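Local coordinates for iron Transport-associated domain protein (Bacillus anthracis, PDB 4H8Q) that binds heme in a NEAT domain of the hemophore IsdX2, whose natural form probably extracts heme from methemoglobin, at residues Y16-K21 and K50-T55; S31-Y36 and Y118-Q123; T63-E68 and R88-E93. The protein carries 1 engineered substitution. All coordinates share one frame; numbering follows the deposited sequence.

Interaction 1. Residues Y16-K21 and K50-T55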
loop_
_atom_site.group_PDB
_atom_site.type_symbol
_atom_site.label_atom_id
_atom_site.label_comp_id
_atom_site.label_asym_id
_atom_site.label_seq_id
_atom_site.Cartn_x
_atom_site.Cartn_y
_atom_site.Cartn_z
ATOM N N TYR A 16 9.737 5.797 -10.732
ATOM C CA TYR A 16 10.701 6.119 -9.671
ATOM C C TYR A 16 10.562 5.210 -8.457
ATOM O O TYR A 16 9.474 4.708 -8.184
ATOM C CB TYR A 16 10.466 7.547 -9.185
ATOM C CG TYR A 16 10.491 8.602 -10.257
ATOM C CD1 TYR A 16 11.640 9.337 -10.504
ATOM C CD2 TYR A 16 9.360 8.883 -11.008
ATOM C CE1 TYR A 16 11.664 10.312 -11.484
ATOM C CE2 TYR A 16 9.375 9.864 -11.986
ATOM C CZ TYR A 16 10.532 10.572 -12.219
ATOM O OH TYR A 16 10.548 11.543 -13.198
ATOM N N ASP A 17 11.646 5.036 -7.700
ATOM C CA ASP A 17 11.551 4.380 -6.405
ATOM C C ASP A 17 11.009 5.377 -5.384
ATOM O O ASP A 17 11.396 6.552 -5.379
ATOM C CB ASP A 17 12.924 3.886 -5.926
ATOM C CG ASP A 17 13.438 2.693 -6.698
ATOM O OD1 ASP A 17 12.647 2.066 -7.441
ATOM O OD2 ASP A 17 14.638 2.353 -6.531
ATOM N N ILE A 18 10.121 4.918 -4.507
ATOM C CA ILE A 18 9.670 5.768 -3.413
ATOM C C ILE A 18 9.565 4.992 -2.108
ATOM O O ILE A 18 8.841 4.006 -2.006
ATOM C CB ILE A 18 8.349 6.498 -3.744
ATOM C CG1 ILE A 18 7.970 7.445 -2.595
ATOM C CG2 ILE A 18 7.240 5.501 -4.057
ATOM C CD1 ILE A 18 6.961 8.516 -2.990
ATOM N N ALA A 19 10.312 5.436 -1.101
ATOM C CA ALA A 19 10.257 4.779 0.197
ATOM C C ALA A 19 8.989 5.172 0.936
ATOM O O ALA A 19 8.450 6.257 0.727
ATOM C CB ALA A 19 11.485 5.147 1.036
ATOM N N PHE A 20 8.516 4.291 1.807
ATOM C CA PHE A 20 7.318 4.585 2.592
ATOM C C PHE A 20 7.275 3.698 3.826
ATOM O O PHE A 20 8.034 2.719 3.936
ATOM C CB PHE A 20 6.051 4.360 1.757
ATOM C CG PHE A 20 5.784 2.910 1.471
ATOM C CD1 PHE A 20 6.406 2.282 0.400
ATOM C CD2 PHE A 20 4.931 2.171 2.283
ATOM C CE1 PHE A 20 6.181 0.938 0.146
ATOM C CE2 PHE A 20 4.691 0.829 2.032
ATOM C CZ PHE A 20 5.318 0.209 0.963
ATOM N N LYS A 21 6.382 4.048 4.749
ATOM C CA LYS A 21 6.112 3.253 5.931
ATOM C C LYS A 21 4.597 3.175 6.088
ATOM O O LYS A 21 3.881 4.103 5.694
ATOM C CB LYS A 21 6.720 3.927 7.171
ATOM C CG LYS A 21 8.235 3.921 7.216
ATOM C CD LYS A 21 8.747 4.768 8.379
ATOM C CE LYS A 21 10.275 4.774 8.441
ATOM N NZ LYS A 21 10.786 5.696 9.505
ATOM N N LYS A 50 -0.085 10.557 -10.320
ATOM C CA LYS A 50 0.882 9.709 -9.637
ATOM C C LYS A 50 0.242 8.391 -9.231
ATOM O O LYS A 50 -0.784 8.374 -8.549
ATOM C CB LYS A 50 1.425 10.409 -8.395
ATOM C CG LYS A 50 2.017 11.783 -8.652
ATOM C CD LYS A 50 2.663 12.330 -7.395
ATOM C CE LYS A 50 2.859 13.833 -7.476
ATOM N NZ LYS A 50 1.552 14.546 -7.480
ATOM N N TYR A 51 0.848 7.292 -9.660
ATOM C CA TYR A 51 0.353 5.970 -9.304
ATOM C C TYR A 51 1.430 5.231 -8.545
ATOM O O TYR A 51 2.611 5.316 -8.879
ATOM C CB TYR A 51 -0.020 5.181 -10.553
ATOM C CG TYR A 51 -0.966 5.931 -11.448
ATOM C CD1 TYR A 51 -2.334 5.914 -11.210
ATOM C CD2 TYR A 51 -0.493 6.673 -12.521
ATOM C CE1 TYR A 51 -3.207 6.611 -12.024
ATOM C CE2 TYR A 51 -1.356 7.372 -13.337
ATOM C CZ TYR A 51 -2.710 7.338 -13.085
ATOM O OH TYR A 51 -3.571 8.037 -13.902
ATOM N N ILE A 52 1.017 4.504 -7.517
ATOM C CA ILE A 52 1.936 3.730 -6.711
ATOM C C ILE A 52 1.660 2.266 -6.962
ATOM O O ILE A 52 0.509 1.832 -6.916
ATOM C CB ILE A 52 1.690 3.995 -5.222
ATOM C CG1 ILE A 52 1.843 5.489 -4.920
ATOM C CG2 ILE A 52 2.614 3.126 -4.361
ATOM C CD1 ILE A 52 3.265 5.980 -5.020
ATOM N N ALA A 53 2.715 1.514 -7.245
ATOM C CA ALA A 53 2.641 0.065 -7.323
ATOM C C ALA A 53 3.400 -0.512 -6.144
ATOM O O ALA A 53 4.602 -0.290 -5.990
ATOM C CB ALA A 53 3.231 -0.436 -8.637
ATOM N N MET A 54 2.682 -1.255 -5.311
ATOM C CA MET A 54 3.213 -1.735 -4.040
ATOM C C MET A 54 3.094 -3.248 -3.953
ATOM O O MET A 54 2.032 -3.802 -4.243
ATOM C CB MET A 54 2.408 -1.116 -2.897
ATOM C CG MET A 54 2.900 -1.509 -1.526
ATOM S SD MET A 54 1.979 -0.631 -0.256
ATOM C CE MET A 54 2.317 1.066 -0.701
ATOM N N THR A 55 4.172 -3.910 -3.544
ATOM C CA THR A 55 4.160 -5.353 -3.343
ATOM C C THR A 55 3.691 -5.722 -1.934
ATOM O O THR A 55 4.214 -5.207 -0.932
ATOM C CB THR A 55 5.555 -5.958 -3.593
ATOM O OG1 THR A 55 5.936 -5.715 -4.957
ATOM C CG2 THR A 55 5.546 -7.458 -3.325
#
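I18 and I52 mark the closest approach of the two backbones, with 8.7 Å between I18 CA and I52 CA. That spacing is too wide for direct strand pairing, and no hydrogen bond joins 16-21 to 50-55. The two segments flank strand 41-46, which pairs antiparallel with each of their strands, and they diverge strongly as the barrel wall curls. They meet only through side chains in the interior of the closed antiparallel barrel of the NEAT domain. Alternation supports this: I18 and F20 take part from one strand, I52 and M54 from the other, and all four are buried. The isoleucines meet through single methyls, I18 CG2 lying 4.1 Å from I52 CD1, with the two side chains crossing at about a right angle. I52 gets there by a bend, since chi2 of -70° turns CD1 off the line of its chain.

F20 and M54 make the larger part of the contact. F20 leaves its strand toward 50-55, with chi1 of 70° setting CG between the backbone N and the carbonyl carbon. I18 O lies in the plane of its ring, at the edge. M54 runs out extended and bends only at chi3, which brings the methyl over one ring face. M54 CE is 3.8 Å from the F20 centroid and 23° off the ring normal, a CH-pi contact shifted toward the rim, with CZ its nearest ring atom. The sulfur stands obliquely, M54 SD being 4.4 Å from the same centroid, a Met-aromatic contact. I122 and F124 of strand 114-125 also touch F20, and F92 touches I52 and M54 from strand 87-94. Across these segments the chemistry is therefore apolar and dispersive, and what direction it has comes from the methyl and sulfur of M54 against the F20 ring.

Interaction 2. Residues S31-Y36 and Y118-Q123. Engineered in segment 31-36: T35 (natural residue Gln). With HEM (protoporphyrin IX containing Fe), chain B.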
loop_
_atom_site.group_PDB
_atom_site.type_symbol
_atom_site.label_atom_id
_atom_site.label_comp_id
_atom_site.label_asym_id
_atom_site.label_seq_id
_atom_site.Cartn_x
_atom_site.Cartn_y
_atom_site.Cartn_z
ATOM N N SER A 31 3.086 0.392 11.817
ATOM C CA SER A 31 2.025 -0.601 11.839
ATOM C C SER A 31 2.583 -2.008 11.712
ATOM O O SER A 31 3.643 -2.219 11.104
ATOM C CB SER A 31 1.062 -0.369 10.664
ATOM O OG SER A 31 0.052 -1.353 10.637
ATOM N N MET A 32 1.857 -2.972 12.283
ATOM C CA MET A 32 2.116 -4.399 12.083
ATOM C C MET A 32 2.066 -4.732 10.593
ATOM O O MET A 32 2.688 -5.693 10.133
ATOM C CB MET A 32 1.081 -5.253 12.833
ATOM C CG MET A 32 1.253 -5.316 14.361
ATOM S SD MET A 32 2.652 -6.315 14.937
ATOM C CE MET A 32 2.142 -7.982 14.518
ATOM N N MET A 33 1.335 -3.927 9.835
ATOM C CA MET A 33 1.237 -4.146 8.391
ATOM C C MET A 33 2.552 -3.845 7.680
ATOM O O MET A 33 2.814 -4.375 6.606
ATOM C CB MET A 33 0.103 -3.328 7.777
ATOM C CG MET A 33 -0.005 -3.508 6.272
ATOM S SD MET A 33 -1.562 -2.847 5.655
ATOM C CE MET A 33 -1.362 -3.255 3.915
ATOM N N ASN A 34 3.388 -2.999 8.272
ATOM C CA ASN A 34 4.604 -2.579 7.607
ATOM C C ASN A 34 5.513 -3.764 7.286
ATOM O O ASN A 34 6.324 -3.715 6.355
ATOM C CB ASN A 34 5.342 -1.558 8.465
ATOM C CG ASN A 34 6.385 -0.806 7.691
ATOM O OD1 ASN A 34 6.069 -0.023 6.788
ATOM N ND2 ASN A 34 7.647 -1.030 8.042
ATOM N N THR A 35 5.364 -4.826 8.068
ATOM C CA THR A 35 6.134 -6.052 7.896
ATOM C C THR A 35 5.799 -6.763 6.580
ATOM O O THR A 35 6.607 -7.538 6.051
ATOM C CB THR A 35 5.821 -7.011 9.073
ATOM O OG1 THR A 35 6.358 -6.464 10.289
ATOM C CG2 THR A 35 6.393 -8.395 8.841
ATOM N N TYR A 36 4.611 -6.477 6.056
ATOM C CA TYR A 36 4.036 -7.245 4.951
ATOM C C TYR A 36 3.972 -6.461 3.651
ATOM O O TYR A 36 3.259 -6.837 2.726
ATOM C CB TYR A 36 2.642 -7.748 5.331
ATOM C CG TYR A 36 2.693 -8.695 6.501
ATOM C CD1 TYR A 36 3.019 -10.028 6.314
ATOM C CD2 TYR A 36 2.460 -8.247 7.794
ATOM C CE1 TYR A 36 3.090 -10.902 7.383
ATOM C CE2 TYR A 36 2.527 -9.110 8.872
ATOM C CZ TYR A 36 2.847 -10.438 8.657
ATOM O OH TYR A 36 2.928 -11.306 9.718
ATOM N N TYR A 118 -8.639 -3.396 9.479
ATOM C CA TYR A 118 -7.993 -2.269 10.133
ATOM C C TYR A 118 -7.933 -1.076 9.214
ATOM O O TYR A 118 -7.914 -1.216 7.985
ATOM C CB TYR A 118 -6.540 -2.600 10.478
ATOM C CG TYR A 118 -6.311 -3.810 11.343
ATOM C CD1 TYR A 118 -6.466 -3.733 12.719
ATOM C CD2 TYR A 118 -5.904 -5.015 10.793
ATOM C CE1 TYR A 118 -6.249 -4.832 13.523
ATOM C CE2 TYR A 118 -5.683 -6.132 11.598
ATOM C CZ TYR A 118 -5.844 -6.020 12.959
ATOM O OH TYR A 118 -5.627 -7.116 13.764
ATOM N N ASP A 119 -7.871 0.103 9.824
ATOM C CA ASP A 119 -7.438 1.306 9.145
ATOM C C ASP A 119 -5.935 1.501 9.359
ATOM O O ASP A 119 -5.412 1.203 10.429
ATOM C CB ASP A 119 -8.202 2.514 9.701
ATOM C CG ASP A 119 -9.687 2.456 9.395
ATOM O OD1 ASP A 119 -10.499 2.521 10.339
ATOM O OD2 ASP A 119 -10.049 2.362 8.211
ATOM N N VAL A 120 -5.230 1.974 8.338
ATOM C CA VAL A 120 -3.837 2.371 8.491
ATOM C C VAL A 120 -3.586 3.619 7.660
ATOM O O VAL A 120 -4.431 4.016 6.843
ATOM C CB VAL A 120 -2.872 1.281 7.988
ATOM C CG1 VAL A 120 -2.980 0.033 8.832
ATOM C CG2 VAL A 120 -3.173 0.954 6.514
ATOM N N GLN A 121 -2.434 4.245 7.879
ATOM C CA GLN A 121 -1.981 5.324 7.012
ATOM C C GLN A 121 -0.673 4.958 6.336
ATOM O O GLN A 121 0.195 4.328 6.935
ATOM C CB GLN A 121 -1.799 6.632 7.786
ATOM C CG GLN A 121 -3.100 7.353 8.089
ATOM C CD GLN A 121 -3.808 6.773 9.285
ATOM O OE1 GLN A 121 -3.242 6.724 10.376
ATOM N NE2 GLN A 121 -5.046 6.329 9.096
ATOM N N ILE A 122 -0.536 5.351 5.076
ATOM C CA ILE A 122 0.731 5.200 4.385
ATOM C C ILE A 122 1.423 6.553 4.346
ATOM O O ILE A 122 0.823 7.550 3.938
ATOM C CB ILE A 122 0.522 4.686 2.947
ATOM C CG1 ILE A 122 -0.102 3.289 2.989
ATOM C CG2 ILE A 122 1.852 4.657 2.199
ATOM C CD1 ILE A 122 -0.696 2.812 1.651
ATOM N N GLN A 123 2.677 6.591 4.780
ATOM C CA GLN A 123 3.472 7.811 4.682
ATOM C C GLN A 123 4.647 7.571 3.757
ATOM O O GLN A 123 5.516 6.757 4.051
ATOM C CB GLN A 123 3.975 8.268 6.053
ATOM C CG GLN A 123 4.733 9.586 6.000
ATOM C CD GLN A 123 3.884 10.757 6.468
ATOM O OE1 GLN A 123 3.626 10.908 7.664
ATOM N NE2 GLN A 123 3.439 11.587 5.527
HETATM C CHA HEM B . -2.714 -5.617 15.040
HETATM C CHB HEM B . -0.863 -10.073 15.564
HETATM C CHC HEM B . -0.720 -10.643 10.732
HETATM C CHD HEM B . -2.004 -5.986 10.187
HETATM C C1A HEM B . -2.236 -6.775 15.591
HETATM C C2A HEM B . -2.134 -7.063 17.010
HETATM C C3A HEM B . -1.616 -8.289 17.137
HETATM C C4A HEM B . -1.387 -8.830 15.818
HETATM C CMA HEM B . -1.315 -9.036 18.454
HETATM C CAA HEM B . -2.532 -6.096 18.156
HETATM C CBA HEM B . -1.547 -4.927 18.198
HETATM C CGA HEM B . -0.120 -5.383 18.418
HETATM O O1A HEM B . 0.114 -6.244 19.303
HETATM O O2A HEM B . 0.807 -4.880 17.730
HETATM C C1B HEM B . -0.645 -10.594 14.308
HETATM C C2B HEM B . -0.039 -11.876 14.038
HETATM C C3B HEM B . 0.007 -12.042 12.718
HETATM C C4B HEM B . -0.576 -10.870 12.088
HETATM C CMB HEM B . 0.487 -12.864 15.106
HETATM C CAB HEM B . 0.585 -13.290 12.015
HETATM C CBB HEM B . 0.707 -13.310 10.691
HETATM C C1C HEM B . -1.025 -9.423 10.160
HETATM C C2C HEM B . -1.010 -9.119 8.741
HETATM C C3C HEM B . -1.366 -7.838 8.584
HETATM C C4C HEM B . -1.621 -7.276 9.903
HETATM C CMC HEM B . -0.657 -10.125 7.617
HETATM C CAC HEM B . -1.487 -7.083 7.244
HETATM C CBC HEM B . -2.007 -5.857 7.232
HETATM C C1D HEM B . -2.315 -5.496 11.434
HETATM C C2D HEM B . -2.793 -4.158 11.659
HETATM C C3D HEM B . -3.012 -4.036 13.153
HETATM C C4D HEM B . -2.650 -5.320 13.700
HETATM C CMD HEM B . -3.027 -3.067 10.604
HETATM C CAD HEM B . -3.525 -2.802 13.916
HETATM C CBD HEM B . -2.374 -2.135 14.654
HETATM C CGD HEM B . -1.280 -1.714 13.714
HETATM O O1D HEM B . -1.553 -1.017 12.691
HETATM O O2D HEM B . -0.108 -2.067 14.009
HETATM N NA HEM B . -1.775 -7.871 14.896
HETATM N NB HEM B . -0.962 -10.003 13.095
HETATM N NC HEM B . -1.391 -8.271 10.831
HETATM N ND HEM B . -2.242 -6.160 12.660
HETATM FE FE HEM B . -1.813 -8.148 12.866
#
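V120 lies against two residues of the 31-36 turn with separate methyls: CG1 is 3.8 Å from S31 OG, while CG2 faces the sulfur of M33 at 4.2 Å from SD. The same CG1 also touches the heme methyl CMD, so V120 fills the angle between turn and porphyrin. S31 OG, placed anti to its backbone N (chi1 178°), is gripped twice: it donates to heme O1D at 2.6 Å and accepts from M33 N at 3.0 Å, closing an ST turn. M32 N donates to the other oxygen of that propionate, O2D, at 2.8 Å in a nearly straight bond (172°). Both oxygens are thus fixed by the turn, which forms the heme-binding lip of the NEAT domain. M33 runs extended beyond CG beside the vinyl carbon CBC. On the strand side, Y118 lays its ring flat against one pyrrole, with heme C3D 3.3 Å above the ring centre. Its hydroxyl is hydrogen-bonded to that of Y114, which probably ligates the iron, as in other NEAT domains. Y36 turns one face to the heme methyl CMC, centred 3.4 Å above the ring; CG2 of the engineered T35 sits toward the rim of its opposite face.

Interaction 3. Residues T63-E68 and R88-E93; sequences TKFQTE and RVVEFE
Inside the beta barrel, F65 and T67 of strand 62-69 meet V90 and F92 of strand 87-94 across the line of strand 72-82, which separates the two in sheet order and is antiparallel to each. The axes of segments 63-68 and 88-93 come within 8.0 Å of each other, their N-to-C directions only 12° from parallel, as expected for strands flanking a common neighbour. F65 projects across to both partners. F65 CD2 is 3.8 Å from V90 CG2, an approach that is oblique to the ring. Further along, F65 CE2 lies 3.8 Å from F92 CE2, which sits near the F65 ring plane at its edge; the pair of rings as a whole is oblique, with planes inclined at 58°.

T67 splits its two branches. Its methyl CG2 lies over the centre of the F92 face, 3.8 Å from the centroid and 13° off the normal, a well-centred CH-pi contact. The hydroxyl instead turns to a water, to which T67 OG1 donates at 2.7 Å. This water donates to E93 O and also to E68 O, so both of its hydrogens are spent on backbone carbonyls and one from each strand is tied in. Polar bridging therefore begins where the apolar contact ends. At the other end R88 is anchored by its guanidinium, NH1 to S59 OG and NH2 to I62 O, while T63 and K64 both face K106 in a classic beta bulge. I122 touches both F65 and F92 from strand 114-125, packing beside the aromatic pair. Alternating inward residues of next-but-one strands, filling the interior with rings and branched side chains, match the immunoglobulin-like beta-sandwich fold of NEAT domains, here closed into a barrel.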
loop_
_atom_site.group_PDB
_atom_site.type_symbol
_atom_site.label_atom_id
_atom_site.label_comp_id
_atom_site.label_asym_id
_atom_site.label_seq_id
_atom_site.Cartn_x
_atom_site.Cartn_y
_atom_site.Cartn_z
ATOM N N THR A 63 -6.797 -10.218 2.366
ATOM C CA THR A 63 -7.960 -10.466 1.518
ATOM C C THR A 63 -8.557 -9.216 0.881
ATOM O O THR A 63 -9.219 -9.300 -0.156
ATOM C CB THR A 63 -9.035 -11.289 2.242
ATOM O OG1 THR A 63 -9.426 -10.608 3.432
ATOM C CG2 THR A 63 -8.486 -12.657 2.614
ATOM N N LYS A 64 -8.329 -8.061 1.496
ATOM C CA LYS A 64 -8.773 -6.794 0.930
ATOM C C LYS A 64 -7.736 -5.723 1.191
ATOM O O LYS A 64 -7.092 -5.709 2.246
ATOM C CB LYS A 64 -10.095 -6.333 1.548
ATOM C CG LYS A 64 -11.310 -7.160 1.178
ATOM C CD LYS A 64 -12.578 -6.498 1.708
ATOM C CE LYS A 64 -13.823 -7.107 1.076
ATOM N NZ LYS A 64 -15.083 -6.557 1.664
ATOM N N PHE A 65 -7.573 -4.820 0.230
ATOM C CA PHE A 65 -6.715 -3.663 0.432
ATOM C C PHE A 65 -7.301 -2.461 -0.293
ATOM O O PHE A 65 -7.513 -2.506 -1.508
ATOM C CB PHE A 65 -5.282 -3.924 -0.053
ATOM C CG PHE A 65 -4.383 -2.739 0.110
ATOM C CD1 PHE A 65 -3.993 -2.324 1.380
ATOM C CD2 PHE A 65 -3.976 -2.000 -0.983
ATOM C CE1 PHE A 65 -3.181 -1.219 1.547
ATOM C CE2 PHE A 65 -3.159 -0.884 -0.826
ATOM C CZ PHE A 65 -2.755 -0.498 0.436
ATOM N N GLN A 66 -7.571 -1.389 0.450
ATOM C CA GLN A 66 -8.235 -0.224 -0.132
ATOM C C GLN A 66 -7.493 1.057 0.220
ATOM O O GLN A 66 -6.852 1.155 1.269
ATOM C CB GLN A 66 -9.675 -0.136 0.374
ATOM C CG GLN A 66 -10.478 -1.382 0.108
ATOM C CD GLN A 66 -11.887 -1.291 0.647
ATOM O OE1 GLN A 66 -12.181 -0.479 1.526
ATOM N NE2 GLN A 66 -12.768 -2.138 0.130
ATOM N N THR A 67 -7.573 2.051 -0.657
ATOM C CA THR A 67 -7.015 3.350 -0.333
ATOM C C THR A 67 -8.069 4.424 -0.557
ATOM O O THR A 67 -9.036 4.208 -1.292
ATOM C CB THR A 67 -5.752 3.666 -1.157
ATOM O OG1 THR A 67 -6.082 3.724 -2.552
ATOM C CG2 THR A 67 -4.696 2.601 -0.942
ATOM N N GLU A 68 -7.893 5.565 0.095
ATOM C CA GLU A 68 -8.878 6.639 -0.003
ATOM C C GLU A 68 -8.784 7.300 -1.364
ATOM O O GLU A 68 -7.699 7.684 -1.804
ATOM C CB GLU A 68 -8.679 7.678 1.105
ATOM C CG GLU A 68 -9.727 8.798 1.081
ATOM C CD GLU A 68 -9.894 9.498 2.422
ATOM O OE1 GLU A 68 -8.963 9.446 3.252
ATOM O OE2 GLU A 68 -10.964 10.101 2.647
ATOM N N ARG A 88 1.755 -10.228 -4.208
ATOM C CA ARG A 88 1.051 -9.612 -5.320
ATOM C C ARG A 88 1.349 -8.126 -5.349
ATOM O O ARG A 88 1.803 -7.563 -4.362
ATOM C CB ARG A 88 -0.450 -9.853 -5.241
ATOM C CG ARG A 88 -1.199 -9.042 -4.181
ATOM C CD ARG A 88 -2.658 -9.443 -4.246
ATOM N NE ARG A 88 -3.561 -8.706 -3.361
ATOM C CZ ARG A 88 -3.865 -9.091 -2.119
ATOM N NH1 ARG A 88 -3.286 -10.161 -1.591
ATOM N NH2 ARG A 88 -4.730 -8.392 -1.401
ATOM N N VAL A 89 1.111 -7.505 -6.498
ATOM C CA VAL A 89 1.352 -6.081 -6.642
ATOM C C VAL A 89 0.019 -5.370 -6.819
ATOM O O VAL A 89 -0.796 -5.744 -7.673
ATOM C CB VAL A 89 2.277 -5.778 -7.848
ATOM C CG1 VAL A 89 2.497 -4.261 -7.979
ATOM C CG2 VAL A 89 3.599 -6.491 -7.677
ATOM N N VAL A 90 -0.213 -4.350 -5.996
ATOM C CA VAL A 90 -1.434 -3.555 -6.090
ATOM C C VAL A 90 -1.080 -2.138 -6.518
ATOM O O VAL A 90 0.021 -1.647 -6.245
ATOM C CB VAL A 90 -2.248 -3.555 -4.764
ATOM C CG1 VAL A 90 -2.678 -4.982 -4.397
ATOM C CG2 VAL A 90 -1.443 -2.924 -3.629
ATOM N N GLU A 91 -2.007 -1.485 -7.203
ATOM C CA GLU A 91 -1.743 -0.160 -7.749
ATOM C C GLU A 91 -2.859 0.790 -7.363
ATOM O O GLU A 91 -4.034 0.427 -7.399
ATOM C CB GLU A 91 -1.657 -0.257 -9.268
ATOM C CG GLU A 91 -1.480 1.057 -9.982
ATOM C CD GLU A 91 -1.574 0.877 -11.488
ATOM O OE1 GLU A 91 -2.711 0.893 -12.020
ATOM O OE2 GLU A 91 -0.514 0.699 -12.128
ATOM N N PHE A 92 -2.486 2.002 -6.979
ATOM C CA PHE A 92 -3.457 3.005 -6.567
ATOM C C PHE A 92 -2.872 4.388 -6.774
ATOM O O PHE A 92 -1.659 4.550 -6.923
ATOM C CB PHE A 92 -3.869 2.813 -5.097
ATOM C CG PHE A 92 -2.705 2.776 -4.135
ATOM C CD1 PHE A 92 -2.188 3.948 -3.611
ATOM C CD2 PHE A 92 -2.129 1.569 -3.763
ATOM C CE1 PHE A 92 -1.123 3.915 -2.727
ATOM C CE2 PHE A 92 -1.065 1.529 -2.879
ATOM C CZ PHE A 92 -0.560 2.709 -2.363
ATOM N N GLU A 93 -3.746 5.385 -6.791
ATOM C CA GLU A 93 -3.339 6.757 -7.021
ATOM C C GLU A 93 -2.942 7.435 -5.722
ATOM O O GLU A 93 -3.520 7.176 -4.659
ATOM C CB GLU A 93 -4.486 7.536 -7.666
ATOM C CG GLU A 93 -4.236 7.973 -9.087
ATOM C CD GLU A 93 -5.317 8.912 -9.588
ATOM O OE1 GLU A 93 -6.370 8.414 -10.044
ATOM O OE2 GLU A 93 -5.117 10.146 -9.511
HETATM O O HOH W 1 -5.823 6.157 -3.593
#

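Overall arrangement
From the N terminus, 16-21 starts interaction 1, which closes at 50-55 after the chain has already passed through 31-36, the first half of interaction 2. Interactions 1 and 2 therefore cross, interaction 2 closing only at 118-123, near the C-terminal end. Interaction 3 opens after interaction 1 is complete and lies nested within the long loop of interaction 2. Neighbouring strands join them: K21 O and Q123 N probably hydrogen bond between interactions 1 and 2, and I52 N and M54 N probably bond to F92 O and V90 O of interaction 3. M33 and I122 pack on F65, linking the heme-binding lip to the barrel interior.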